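Local structure of linoleate 11-lipoxygenase (Gaeumannomyces graminis, 5FX8) at residues Pro173-Pro181 with Arg381-Pro390; Gly367-Glu375 with Asp465-Ile473. The protein oxygenates linoleic and alpha-linolenic acids at a catalytic manganese centre, giving 11S- and 13R-hydroperoxy fatty acids, the 11S product of which is then converted to the 13R product. All coordinates share one frame; numbering follows the deposited sequence.

Interaction 1: residues Pro173-Pro181 with Arg381-Pro390; sequences PYVLKRLHP and RGLIGEDSGP
Arg-178 drives its guanidinium into the loop 381-390 and is held there by backbone carbonyls. NE donates almost straight to Gly-382 O (2.7 Å, 171°), which lies in the guanidinium plane. NH1 and NH2 both grip Pro-390 O end-on, NH2 at 2.8 Å, while Asp-387 O lies over one face of the group. The bend at chi3 (-65°) turns the planar end of an otherwise extended chain onto these edge acceptors. Gly-210 O takes a further bond from NH1. The arginine thus holds Gly-382 and Pro-390, two points of the loop between helices 374-380 and 396-420, against edge strand 177-178 of the antiparallel sheet. Gly-382 itself ends the preceding helix in a Schellman motif, and Arg-178 N bonds to Arg-381 O at 3.0 Å. Arg-381 answers in the reverse direction: its NH1 reaches both Pro-173 O and Leu-176 O, each at 2.8 Å, and NH2 shares Pro-173 O. Asp-377 forms a salt bridge to that NH2 and probably helps to orient the group. Farther out, Leu-176 CD2 meets Leu-383 CD2 at 4.2 Å, and a water joins His-180 NE2 to Ser-388 OG, while His-180 ND1 is hydrogen-bonded to Lys-183 N.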
loop_
_atom_site.group_PDB
_atom_site.type_symbol
_atom_site.label_atom_id
_atom_site.label_comp_id
_atom_site.label_asym_id
_atom_site.label_seq_id
_atom_site.Cartn_x
_atom_site.Cartn_y
_atom_site.Cartn_z
ATOM N N PRO A 173 -1.111 0.946 16.379
ATOM C CA PRO A 173 -1.300 1.797 17.558
ATOM C C PRO A 173 -2.740 2.193 17.823
ATOM O O PRO A 173 -2.990 3.050 18.670
ATOM C CB PRO A 173 -0.482 3.031 17.172
ATOM C CG PRO A 173 -0.727 3.118 15.694
ATOM C CD PRO A 173 -0.689 1.712 15.200
ATOM N N TYR A 174 -3.673 1.618 17.099
ATOM C CA TYR A 174 -5.038 2.071 17.121
ATOM C C TYR A 174 -5.924 1.267 18.053
ATOM O O TYR A 174 -7.127 1.517 18.078
ATOM C CB TYR A 174 -5.579 2.038 15.710
ATOM C CG TYR A 174 -5.043 3.138 14.872
ATOM C CD1 TYR A 174 -5.388 4.450 15.138
ATOM C CD2 TYR A 174 -4.204 2.888 13.817
ATOM C CE1 TYR A 174 -4.935 5.427 14.400
ATOM C CE2 TYR A 174 -3.746 3.892 13.061
ATOM C CZ TYR A 174 -4.129 5.152 13.368
ATOM O OH TYR A 174 -3.689 6.186 12.635
ATOM N N VAL A 175 -5.375 0.329 18.833
ATOM C CA VAL A 175 -6.219 -0.547 19.636
ATOM C C VAL A 175 -5.924 -0.326 21.115
ATOM O O VAL A 175 -6.833 -0.357 21.942
ATOM C CB VAL A 175 -6.094 -2.041 19.211
ATOM C CG1 VAL A 175 -4.753 -2.629 19.435
ATOM C CG2 VAL A 175 -7.088 -2.892 19.935
ATOM N N LEU A 176 -4.685 -0.012 21.453
ATOM C CA LEU A 176 -4.300 0.086 22.855
ATOM C C LEU A 176 -5.039 1.214 23.579
ATOM O O LEU A 176 -5.326 2.265 23.011
ATOM C CB LEU A 176 -2.794 0.302 22.948
ATOM C CG LEU A 176 -2.213 0.345 24.352
ATOM C CD1 LEU A 176 -2.109 -1.082 24.901
ATOM C CD2 LEU A 176 -0.892 1.092 24.361
ATOM N N LYS A 177 -5.325 1.005 24.855
ATOM C CA LYS A 177 -6.075 1.993 25.608
ATOM C C LYS A 177 -5.694 1.865 27.071
ATOM O O LYS A 177 -5.596 0.754 27.583
ATOM C CB LYS A 177 -7.573 1.792 25.388
ATOM C CG LYS A 177 -8.397 2.006 26.601
ATOM C CD LYS A 177 -9.496 0.951 26.711
ATOM C CE LYS A 177 -10.143 0.932 28.100
ATOM N NZ LYS A 177 -11.179 -0.136 28.170
ATOM N N ARG A 178 -5.430 2.996 27.722
ATOM C CA ARG A 178 -5.070 3.010 29.136
ATOM C C ARG A 178 -6.285 2.718 30.003
ATOM O O ARG A 178 -7.397 3.142 29.698
ATOM C CB ARG A 178 -4.490 4.367 29.517
ATOM C CG ARG A 178 -3.898 4.413 30.901
ATOM C CD ARG A 178 -3.704 5.828 31.375
ATOM N NE ARG A 178 -2.728 6.568 30.586
ATOM C CZ ARG A 178 -1.487 6.841 30.967
ATOM N NH1 ARG A 178 -1.045 6.453 32.139
ATOM N NH2 ARG A 178 -0.690 7.510 30.162
ATOM N N LEU A 179 -6.078 2.008 31.096
ATOM C CA LEU A 179 -7.171 1.706 32.009
ATOM C C LEU A 179 -7.335 2.846 32.996
ATOM O O LEU A 179 -6.417 3.150 33.756
ATOM C CB LEU A 179 -6.925 0.396 32.751
ATOM C CG LEU A 179 -7.004 -0.837 31.851
ATOM C CD1 LEU A 179 -6.771 -2.104 32.656
ATOM C CD2 LEU A 179 -8.343 -0.869 31.079
ATOM N N HIS A 180 -8.503 3.461 32.991
ATOM C CA HIS A 180 -8.778 4.504 33.953
ATOM C C HIS A 180 -8.853 3.921 35.359
ATOM O O HIS A 180 -9.448 2.868 35.557
ATOM C CB HIS A 180 -10.083 5.199 33.638
ATOM C CG HIS A 180 -10.275 6.461 34.409
ATOM N ND1 HIS A 180 -10.982 6.516 35.588
ATOM C CD2 HIS A 180 -9.817 7.715 34.186
ATOM C CE1 HIS A 180 -10.981 7.757 36.040
ATOM N NE2 HIS A 180 -10.274 8.502 35.209
ATOM N N PRO A 181 -8.286 4.597 36.357
ATOM C CA PRO A 181 -8.288 4.027 37.708
ATOM C C PRO A 181 -9.660 3.763 38.254
ATOM O O PRO A 181 -9.810 2.845 39.060
ATOM C CB PRO A 181 -7.557 5.091 38.529
ATOM C CG PRO A 181 -6.676 5.712 37.576
ATOM C CD PRO A 181 -7.450 5.805 36.302
ATOM N N ARG A 381 -8.211 7.558 24.224
ATOM C CA ARG A 381 -7.655 6.327 24.764
ATOM C C ARG A 381 -6.627 6.536 25.866
ATOM O O ARG A 381 -6.039 5.556 26.317
ATOM C CB ARG A 381 -7.021 5.496 23.654
ATOM C CG ARG A 381 -8.054 4.982 22.692
ATOM C CD ARG A 381 -7.490 4.124 21.633
ATOM N NE ARG A 381 -6.777 4.873 20.626
ATOM C CZ ARG A 381 -5.665 4.447 20.071
ATOM N NH1 ARG A 381 -5.147 3.309 20.437
ATOM N NH2 ARG A 381 -5.081 5.151 19.150
ATOM N N GLY A 382 -6.376 7.762 26.312
ATOM C CA GLY A 382 -5.482 7.964 27.432
ATOM C C GLY A 382 -4.001 7.794 27.159
ATOM O O GLY A 382 -3.260 7.477 28.074
ATOM N N LEU A 383 -3.538 8.035 25.939
ATOM C CA LEU A 383 -2.150 7.792 25.576
ATOM C C LEU A 383 -1.284 9.050 25.438
ATOM O O LEU A 383 -0.113 8.920 25.086
ATOM C CB LEU A 383 -2.097 7.003 24.271
ATOM C CG LEU A 383 -2.903 5.705 24.243
ATOM C CD1 LEU A 383 -2.696 4.978 22.982
ATOM C CD2 LEU A 383 -2.505 4.802 25.349
ATOM N N ILE A 384 -1.804 10.254 25.701
ATOM C CA ILE A 384 -1.052 11.500 25.548
ATOM C C ILE A 384 -0.934 12.199 26.893
ATOM O O ILE A 384 -1.943 12.427 27.563
ATOM C CB ILE A 384 -1.721 12.450 24.547
ATOM C CG1 ILE A 384 -1.704 11.858 23.148
ATOM C CG2 ILE A 384 -1.054 13.825 24.614
ATOM C CD1 ILE A 384 -2.271 12.746 22.119
ATOM N N GLY A 385 0.293 12.582 27.268
ATOM C CA GLY A 385 0.555 13.273 28.527
ATOM C C GLY A 385 0.366 12.433 29.789
ATOM O O GLY A 385 0.369 11.222 29.771
ATOM N N GLU A 386 0.211 13.118 30.909
ATOM C CA GLU A 386 0.029 12.423 32.176
ATOM C C GLU A 386 -1.464 12.379 32.460
ATOM O O GLU A 386 -2.039 13.286 33.052
ATOM C CB GLU A 386 0.842 13.079 33.281
ATOM C CG GLU A 386 2.340 12.760 33.153
ATOM C CD GLU A 386 3.213 13.416 34.219
ATOM O OE1 GLU A 386 2.687 13.765 35.292
ATOM O OE2 GLU A 386 4.429 13.592 33.982
ATOM N N ASP A 387 -2.096 11.294 32.015
ATOM C CA ASP A 387 -3.551 11.158 31.946
ATOM C C ASP A 387 -3.980 10.136 32.987
ATOM O O ASP A 387 -3.938 8.927 32.743
ATOM C CB ASP A 387 -3.983 10.731 30.546
ATOM C CG ASP A 387 -5.461 10.958 30.287
ATOM O OD1 ASP A 387 -6.286 10.656 31.177
ATOM O OD2 ASP A 387 -5.799 11.431 29.185
ATOM N N SER A 388 -4.371 10.631 34.157
ATOM C CA SER A 388 -4.687 9.785 35.305
ATOM C C SER A 388 -3.603 8.735 35.547
ATOM O O SER A 388 -3.839 7.732 36.214
ATOM C CB SER A 388 -6.060 9.144 35.129
ATOM O OG SER A 388 -7.011 10.141 34.784
ATOM N N GLY A 389 -2.404 8.982 35.013
ATOM C CA GLY A 389 -1.264 8.107 35.142
ATOM C C GLY A 389 -0.013 8.738 34.563
ATOM O O GLY A 389 -0.021 9.887 34.137
ATOM N N PRO A 390 1.089 8.009 34.534
ATOM C CA PRO A 390 2.334 8.569 34.016
ATOM C C PRO A 390 2.363 8.628 32.499
ATOM O O PRO A 390 1.507 8.104 31.799
ATOM C CB PRO A 390 3.399 7.605 34.532
ATOM C CG PRO A 390 2.721 6.373 34.671
ATOM C CD PRO A 390 1.315 6.682 35.110
HETATM O O HOH W 1 -9.473 11.427 35.000
#

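Interaction 2: residues Gly367-Glu375 with Asp465-Ile473; sequences GGFQAGYLE and DVLTHVAWI
An aromatic cluster of Phe-369, Tyr-373 and His-469 joins the turn before helix 374-380 to the long helix 460-481, which farther along carries the manganese ligand His-478 of the lipoxygenase fold. Both pairs around His-469 are T-shaped. The imidazole presents its CD2 edge to a face of Phe-369, with CD2 3.6 Å from Phe-369 CE1 and the two planes 89° apart. In turn it offers one of its own faces to the edge of Tyr-373, whose CD1 stands 3.5 Å from His-469 CG, the planes here inclined at 64°. Ile-473 CG1 from the next helical turn lies over the other face of the imidazole. Having CG anti to the backbone N (chi1 -171°) carries the ring of His-469 out from the helix, so that its CD2 edge meets Phe-369 and one face meets Tyr-373. Phe-369 also packs its CE2 against Val-466 CG2, and helix 268-305 touches this phenyl ring through Ile-296 and Val-300. The phenol of Tyr-373 crosses the side chain of Asp-465, one turn earlier than His-469, at about a right angle, its OH 3.7 Å from Asp-465 CB; the carboxylate of Asp-465 is engaged by a salt bridge from OD1 to Arg-409. Leu-374 CD1 meets the indole of Trp-472 at CZ2. At the imidazole's edge, a water in the ring plane sits 3.0 Å from His-469 NE2 and donates to Gly-368 O.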
loop_
_atom_site.group_PDB
_atom_site.type_symbol
_atom_site.label_atom_id
_atom_site.label_comp_id
_atom_site.label_asym_id
_atom_site.label_seq_id
_atom_site.Cartn_x
_atom_site.Cartn_y
_atom_site.Cartn_z
ATOM N N GLY A 367 -15.772 4.873 13.940
ATOM C CA GLY A 367 -15.641 5.515 12.659
ATOM C C GLY A 367 -16.110 6.944 12.597
ATOM O O GLY A 367 -16.383 7.436 11.509
ATOM N N GLY A 368 -16.189 7.644 13.721
ATOM C CA GLY A 368 -16.451 9.073 13.666
ATOM C C GLY A 368 -15.305 9.832 13.017
ATOM O O GLY A 368 -14.137 9.501 13.185
ATOM N N PHE A 369 -15.639 10.881 12.278
ATOM C CA PHE A 369 -14.593 11.625 11.578
ATOM C C PHE A 369 -13.741 12.441 12.554
ATOM O O PHE A 369 -12.539 12.216 12.675
ATOM C CB PHE A 369 -15.218 12.496 10.491
ATOM C CG PHE A 369 -14.234 13.191 9.618
ATOM C CD1 PHE A 369 -13.685 12.556 8.519
ATOM C CD2 PHE A 369 -13.875 14.509 9.871
ATOM C CE1 PHE A 369 -12.788 13.228 7.694
ATOM C CE2 PHE A 369 -12.984 15.159 9.077
ATOM C CZ PHE A 369 -12.438 14.523 7.978
ATOM N N GLN A 370 -14.345 13.374 13.286
ATOM C CA GLN A 370 -13.547 14.147 14.236
ATOM C C GLN A 370 -12.989 13.273 15.357
ATOM O O GLN A 370 -11.890 13.533 15.857
ATOM C CB GLN A 370 -14.373 15.305 14.781
ATOM C CG GLN A 370 -14.604 16.390 13.721
ATOM C CD GLN A 370 -15.591 17.450 14.144
ATOM O OE1 GLN A 370 -16.702 17.159 14.548
ATOM N NE2 GLN A 370 -15.169 18.690 14.075
ATOM N N ALA A 371 -13.722 12.214 15.719
ATOM C CA ALA A 371 -13.275 11.197 16.671
ATOM C C ALA A 371 -11.925 10.614 16.299
ATOM O O ALA A 371 -11.178 10.158 17.177
ATOM C CB ALA A 371 -14.307 10.080 16.736
ATOM N N GLY A 372 -11.609 10.597 15.014
ATOM C CA GLY A 372 -10.380 10.036 14.538
ATOM C C GLY A 372 -9.231 10.990 14.404
ATOM O O GLY A 372 -8.156 10.551 14.004
ATOM N N TYR A 373 -9.397 12.280 14.695
ATOM C CA TYR A 373 -8.259 13.182 14.644
ATOM C C TYR A 373 -7.205 12.644 15.582
ATOM O O TYR A 373 -7.538 12.054 16.602
ATOM C CB TYR A 373 -8.659 14.583 15.061
ATOM C CG TYR A 373 -9.560 15.343 14.132
ATOM C CD1 TYR A 373 -9.891 14.851 12.889
ATOM C CD2 TYR A 373 -10.085 16.565 14.511
ATOM C CE1 TYR A 373 -10.711 15.558 12.048
ATOM C CE2 TYR A 373 -10.908 17.280 13.667
ATOM C CZ TYR A 373 -11.214 16.767 12.438
ATOM O OH TYR A 373 -12.026 17.460 11.587
ATOM N N LEU A 374 -5.936 12.824 15.231
ATOM C CA LEU A 374 -4.849 12.149 15.939
ATOM C C LEU A 374 -4.927 12.319 17.452
ATOM O O LEU A 374 -5.023 11.344 18.198
ATOM C CB LEU A 374 -3.508 12.666 15.452
ATOM C CG LEU A 374 -2.338 11.906 16.068
ATOM C CD1 LEU A 374 -2.227 10.557 15.424
ATOM C CD2 LEU A 374 -1.078 12.694 15.911
ATOM N N GLU A 375 -4.844 13.551 17.927
ATOM C CA GLU A 375 -4.787 13.753 19.364
ATOM C C GLU A 375 -6.126 13.495 20.022
ATOM O O GLU A 375 -6.169 13.030 21.159
ATOM C CB GLU A 375 -4.287 15.150 19.677
ATOM C CG GLU A 375 -2.853 15.340 19.280
ATOM C CD GLU A 375 -2.211 16.531 19.934
ATOM O OE1 GLU A 375 -2.949 17.396 20.463
ATOM O OE2 GLU A 375 -0.959 16.591 19.930
ATOM N N ASP A 465 -8.633 21.517 9.539
ATOM C CA ASP A 465 -8.693 20.225 10.217
ATOM C C ASP A 465 -9.191 19.133 9.292
ATOM O O ASP A 465 -8.618 18.048 9.238
ATOM C CB ASP A 465 -9.605 20.295 11.422
ATOM C CG ASP A 465 -9.005 21.047 12.564
ATOM O OD1 ASP A 465 -7.781 21.336 12.535
ATOM O OD2 ASP A 465 -9.788 21.346 13.492
ATOM N N VAL A 466 -10.268 19.406 8.573
ATOM C CA VAL A 466 -10.829 18.434 7.644
ATOM C C VAL A 466 -9.802 18.021 6.596
ATOM O O VAL A 466 -9.531 16.827 6.404
ATOM C CB VAL A 466 -12.106 19.009 7.009
ATOM C CG1 VAL A 466 -12.548 18.193 5.812
ATOM C CG2 VAL A 466 -13.180 19.042 8.030
ATOM N N LEU A 467 -9.201 18.997 5.917
ATOM C CA LEU A 467 -8.247 18.694 4.856
ATOM C C LEU A 467 -6.984 18.021 5.393
ATOM O O LEU A 467 -6.429 17.119 4.748
ATOM C CB LEU A 467 -7.910 19.968 4.095
ATOM C CG LEU A 467 -9.100 20.735 3.523
ATOM C CD1 LEU A 467 -8.677 21.935 2.711
ATOM C CD2 LEU A 467 -9.970 19.814 2.679
ATOM N N THR A 468 -6.529 18.422 6.578
ATOM C CA THR A 468 -5.399 17.750 7.200
ATOM C C THR A 468 -5.723 16.300 7.526
ATOM O O THR A 468 -4.915 15.402 7.279
ATOM C CB THR A 468 -4.988 18.497 8.452
ATOM O OG1 THR A 468 -4.837 19.863 8.114
ATOM C CG2 THR A 468 -3.681 18.004 8.943
ATOM N N HIS A 469 -6.896 16.056 8.075
ATOM C CA HIS A 469 -7.240 14.704 8.452
ATOM C C HIS A 469 -7.412 13.816 7.225
ATOM O O HIS A 469 -7.055 12.636 7.258
ATOM C CB HIS A 469 -8.495 14.733 9.306
ATOM C CG HIS A 469 -8.807 13.426 9.929
ATOM N ND1 HIS A 469 -7.935 12.778 10.767
ATOM C CD2 HIS A 469 -9.884 12.623 9.808
ATOM C CE1 HIS A 469 -8.466 11.634 11.148
ATOM N NE2 HIS A 469 -9.650 11.517 10.580
ATOM N N VAL A 470 -7.931 14.357 6.122
ATOM C CA VAL A 470 -8.040 13.513 4.945
ATOM C C VAL A 470 -6.659 13.182 4.406
ATOM O O VAL A 470 -6.338 12.012 4.172
ATOM C CB VAL A 470 -8.926 14.134 3.858
ATOM C CG1 VAL A 470 -8.870 13.229 2.669
ATOM C CG2 VAL A 470 -10.335 14.245 4.326
ATOM N N ALA A 471 -5.806 14.195 4.227
ATOM C CA ALA A 471 -4.473 13.889 3.730
ATOM C C ALA A 471 -3.752 12.928 4.666
ATOM O O ALA A 471 -2.991 12.076 4.209
ATOM C CB ALA A 471 -3.666 15.168 3.510
ATOM N N TRP A 472 -4.013 13.024 5.971
ATOM C CA TRP A 472 -3.316 12.204 6.947
ATOM C C TRP A 472 -3.776 10.753 6.855
ATOM O O TRP A 472 -2.966 9.831 6.961
ATOM C CB TRP A 472 -3.518 12.786 8.362
ATOM C CG TRP A 472 -3.412 11.745 9.416
ATOM C CD1 TRP A 472 -4.435 11.204 10.130
ATOM C CD2 TRP A 472 -2.229 11.032 9.810
ATOM N NE1 TRP A 472 -3.967 10.217 10.947
ATOM C CE2 TRP A 472 -2.616 10.087 10.765
ATOM C CE3 TRP A 472 -0.888 11.096 9.437
ATOM C CZ2 TRP A 472 -1.715 9.232 11.355
ATOM C CZ3 TRP A 472 -0.004 10.241 10.026
ATOM C CH2 TRP A 472 -0.414 9.320 10.961
ATOM N N ILE A 473 -5.059 10.533 6.594
ATOM C CA ILE A 473 -5.537 9.186 6.335
ATOM C C ILE A 473 -4.917 8.628 5.063
ATOM O O ILE A 473 -4.396 7.508 5.051
ATOM C CB ILE A 473 -7.068 9.175 6.269
ATOM C CG1 ILE A 473 -7.644 9.393 7.650
ATOM C CG2 ILE A 473 -7.588 7.858 5.732
ATOM C CD1 ILE A 473 -9.090 9.748 7.565
HETATM O O HOH W 2 -11.442 9.221 11.340
#

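In the fold
The centres of interactions 1 and 2 are about 20 Å apart, and helix 374-380 spans them: its first two residues belong to 367-375, and its C-terminal end passes into 381-390. The contacts meet directly where Tyr-174 OH lies 3.8 Å from Trp-472 CZ2 and where Ile-384 CD1 lies 3.9 Å from Glu-375 CA. Tyr-174 also touches Ala-477 and Met-481, the neighbours in sequence of the ligands His-478 and Asn-482. Its side chain is about 8 Å from those of His-290 and His-478 and about 12 Å from the manganese; the Trp-472 side chain is about 14 Å from the metal. Neither contact supplies a ligand; each approaches the site through residues that pack on or belong to helix 460-481.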